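Local structure of rusticyanin (Thiobacillus ferrooxidans, 2CAK) at residues 85-90 against 136-141. The protein carries electrons as a periplasmic blue copper protein, passing them from cytochrome c552 to the A-type oxidase in the iron respiratory chain. Numbering follows the deposited sequence.
Sequences SFDITQ and VCQIPG. Unlike the reference sequence in segment 85-90: Gln90 (reference Lys). With CU1 (copper (I) ion), chain B.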
ATOM      1  N   SER A  85      -6.242  -5.775   0.380  1.00 10.89           N
ATOM      2  CA  SER A  85      -5.198  -5.922  -0.637  1.00 10.77           C
ATOM      3  C   SER A  85      -4.535  -4.575  -0.914  1.00 10.17           C
ATOM      4  O   SER A  85      -5.012  -3.524  -0.480  1.00 11.61           O
ATOM      5  CB  SER A  85      -5.740  -6.487  -1.958  1.00 11.57           C
ATOM      6  OG  SER A  85      -6.566  -5.570  -2.651  1.00 12.96           O
ATOM      7  N   PHE A  86      -3.439  -4.574  -1.644  1.00 10.04           N
ATOM      8  CA  PHE A  86      -2.717  -3.384  -2.083  1.00  9.61           C
ATOM      9  C   PHE A  86      -2.394  -3.581  -3.568  1.00 10.65           C
ATOM     10  O   PHE A  86      -1.523  -4.378  -3.914  1.00 11.59           O
ATOM     11  CB  PHE A  86      -1.443  -3.188  -1.259  1.00 11.66           C
ATOM     12  CG  PHE A  86      -0.670  -1.921  -1.560  1.00 11.02           C
ATOM     13  CD1 PHE A  86      -0.797  -0.807  -0.725  1.00 13.50           C
ATOM     14  CD2 PHE A  86       0.173  -1.784  -2.626  1.00 12.70           C
ATOM     15  CE1 PHE A  86      -0.117   0.353  -0.989  1.00 14.40           C
ATOM     16  CE2 PHE A  86       0.822  -0.600  -2.863  1.00 14.87           C
ATOM     17  CZ  PHE A  86       0.726   0.487  -2.067  1.00 14.56           C
ATOM     18  N   ASP A  87      -3.093  -2.877  -4.431  1.00 10.14           N
ATOM     19  CA  ASP A  87      -2.973  -3.064  -5.871  1.00 10.48           C
ATOM     20  C   ASP A  87      -2.764  -1.716  -6.559  1.00 11.07           C
ATOM     21  O   ASP A  87      -3.475  -0.738  -6.258  1.00 13.91           O
ATOM     22  CB  ASP A  87      -4.244  -3.730  -6.431  1.00 11.82           C
ATOM     23  CG  ASP A  87      -4.375  -5.121  -5.841  1.00 11.85           C
ATOM     24  OD1 ASP A  87      -3.483  -5.960  -6.121  1.00 13.37           O
ATOM     25  OD2 ASP A  87      -5.288  -5.367  -5.071  1.00 14.78           O
ATOM     26  N   ILE A  88      -1.848  -1.670  -7.523  1.00 11.13           N
ATOM     27  CA  ILE A  88      -1.546  -0.427  -8.256  1.00 11.11           C
ATOM     28  C   ILE A  88      -2.180  -0.493  -9.639  1.00 11.47           C
ATOM     29  O   ILE A  88      -2.009  -1.481 -10.375  1.00 13.91           O
ATOM     30  CB  ILE A  88      -0.030  -0.211  -8.320  1.00 12.19           C
ATOM     31  CG1 ILE A  88       0.607  -0.167  -6.926  1.00 13.94           C
ATOM     32  CG2 ILE A  88       0.299   1.031  -9.120  1.00 14.67           C
ATOM     33  CD1 ILE A  88       2.132  -0.248  -6.913  1.00 18.40           C
ATOM     34  N   THR A  89      -2.917   0.551  -9.991  1.00 12.19           N
ATOM     35  CA  THR A  89      -3.618   0.679 -11.252  1.00 12.55           C
ATOM     36  C   THR A  89      -3.435   2.060 -11.854  1.00 12.30           C
ATOM     37  O   THR A  89      -3.053   2.968 -11.112  1.00 13.87           O
ATOM     38  CB  THR A  89      -5.105   0.371 -11.027  1.00 13.89           C
ATOM     39  OG1 THR A  89      -5.858   0.462 -12.238  1.00 16.00           O
ATOM     40  CG2 THR A  89      -5.720   1.327  -9.999  1.00 16.47           C
ATOM     41  N   GLN A  90      -3.695   2.231 -13.127  1.00 13.68           N
ATOM     42  CA  GLN A  90      -3.796   3.567 -13.725  1.00 15.53           C
ATOM     43  C   GLN A  90      -5.229   4.065 -13.841  1.00 15.57           C
ATOM     44  O   GLN A  90      -5.445   5.216 -14.234  1.00 19.09           O
ATOM     45  CB  GLN A  90      -2.993   3.640 -15.033  0.71 17.67           C
ATOM     46  CG  GLN A  90      -1.509   3.586 -14.612  0.71 19.48           C
ATOM     47  CD  GLN A  90      -0.566   4.045 -15.701  0.71 17.71           C
ATOM     48  OE1 GLN A  90      -0.432   3.293 -16.666  0.71 22.64           O
ATOM     49  NE2 GLN A  90       0.062   5.226 -15.571  0.71 19.29           N
ATOM     50  N   VAL A 136      -4.944   0.914  -4.426  1.00 10.85           N
ATOM     51  CA  VAL A 136      -6.313   0.653  -4.043  1.00 11.14           C
ATOM     52  C   VAL A 136      -6.403  -0.664  -3.313  1.00 10.25           C
ATOM     53  O   VAL A 136      -5.587  -1.565  -3.538  1.00 12.32           O
ATOM     54  CB  VAL A 136      -7.294   0.691  -5.246  0.70 14.07           C
ATOM     55  CG1 VAL A 136      -7.105   1.905  -6.122  0.70 19.09           C
ATOM     56  CG2 VAL A 136      -7.199  -0.567  -6.105  0.70 16.17           C
ATOM     57  N   CYS A 137      -7.423  -0.841  -2.507  1.00 10.06           N
ATOM     58  CA  CYS A 137      -7.851  -2.112  -1.976  1.00 10.29           C
ATOM     59  C   CYS A 137      -9.033  -2.645  -2.830  1.00 11.22           C
ATOM     60  O   CYS A 137      -9.905  -1.842  -3.207  1.00 12.79           O
ATOM     61  CB  CYS A 137      -8.299  -1.998  -0.533  1.00 11.08           C
ATOM     62  SG  CYS A 137      -8.921  -3.555   0.192  1.00 11.51           S
ATOM     63  N   GLN A 138      -9.014  -3.960  -3.089  1.00 11.24           N
ATOM     64  CA  GLN A 138     -10.067  -4.573  -3.901  1.00 13.18           C
ATOM     65  C   GLN A 138     -11.247  -5.132  -3.119  1.00 13.24           C
ATOM     66  O   GLN A 138     -12.195  -5.619  -3.759  1.00 16.47           O
ATOM     67  CB  GLN A 138      -9.489  -5.698  -4.792  1.00 16.58           C
ATOM     68  CG  GLN A 138      -8.608  -5.160  -5.894  1.00 18.83           C
ATOM     69  CD  GLN A 138      -8.366  -6.295  -6.897  1.00 23.24           C
ATOM     70  OE1 GLN A 138      -7.503  -7.173  -6.870  1.00 28.60           O
ATOM     71  NE2 GLN A 138      -9.330  -6.274  -7.788  1.00 26.70           N
ATOM     72  N   ILE A 139     -11.232  -5.103  -1.789  1.00 12.91           N
ATOM     73  CA  ILE A 139     -12.402  -5.605  -1.074  1.00 13.45           C
ATOM     74  C   ILE A 139     -13.604  -4.801  -1.484  1.00 14.75           C
ATOM     75  O   ILE A 139     -13.500  -3.556  -1.457  1.00 14.79           O
ATOM     76  CB  ILE A 139     -12.246  -5.574   0.444  1.00 13.68           C
ATOM     77  CG1 ILE A 139     -11.188  -6.568   0.938  1.00 16.11           C
ATOM     78  CG2 ILE A 139     -13.583  -5.890   1.132  1.00 16.05           C
ATOM     79  CD1 ILE A 139     -10.971  -6.575   2.466  1.00 24.73           C
ATOM     80  N   PRO A 140     -14.708  -5.406  -1.892  1.00 14.42           N
ATOM     81  CA  PRO A 140     -15.874  -4.576  -2.327  1.00 15.35           C
ATOM     82  C   PRO A 140     -16.273  -3.510  -1.342  1.00 15.78           C
ATOM     83  O   PRO A 140     -16.409  -3.734  -0.143  1.00 18.02           O
ATOM     84  CB  PRO A 140     -16.978  -5.650  -2.499  1.00 17.52           C
ATOM     85  CG  PRO A 140     -16.190  -6.855  -2.989  1.00 16.89           C
ATOM     86  CD  PRO A 140     -14.943  -6.831  -2.108  1.00 15.54           C
ATOM     87  N   GLY A 141     -16.385  -2.288  -1.839  1.00 15.61           N
ATOM     88  CA  GLY A 141     -16.749  -1.131  -1.076  1.00 16.73           C
ATOM     89  C   GLY A 141     -15.611  -0.308  -0.537  1.00 15.00           C
ATOM     90  O   GLY A 141     -15.811   0.852  -0.191  1.00 17.62           O
TER
HETATM   91 CU   CU1 B 156      -9.717  -2.995   2.202  1.00 13.41          CU
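With chi1 at 178°, Cys137 swings SG to the far side from its own backbone N, where it reaches copper and faces Ser85; Ser85, at chi1 70°, tucks OG between its N and carbonyl carbon and turns it to Gln138. Ser85 holds the start of the copper loop by two bonds, giving one and taking one. Ser85 N donates to Cys137 SG at 3.5 Å, almost straight at 168°, and Gln138 N donates to Ser85 OG at 3.0 Å. Ser85 OG in turn donates to Asp87 OD2 at 2.7 Å, nearly along the carboxylate C-O axis, and these two bonds fix the hydroxyl's rotation. This is the cupredoxin copper site: Cys137 SG binds the copper (I) ion at 2.2 Å, His84, just before Ser85, and His142 bind it too, and Met147 completes the site. Cys137 SG also accepts the N-H of Ile139, N to SG 3.4 Å, so two N-H groups converge on the sulfur and probably draw off some of its negative charge, which would favour reduced copper. Just before Cys137, Asp87 and Val136 form an antiparallel hydrogen-bonded pair joining strands 87-89 and 131-136, with Asp87 N bonded to Val136 O and Val136 N to Asp87 O. Their side chains share one face of the sheet. In the modelled conformer Val136 CG1 approaches Thr89 CG2 only loosely, while Thr89 OG1 bonds to Ile101 O.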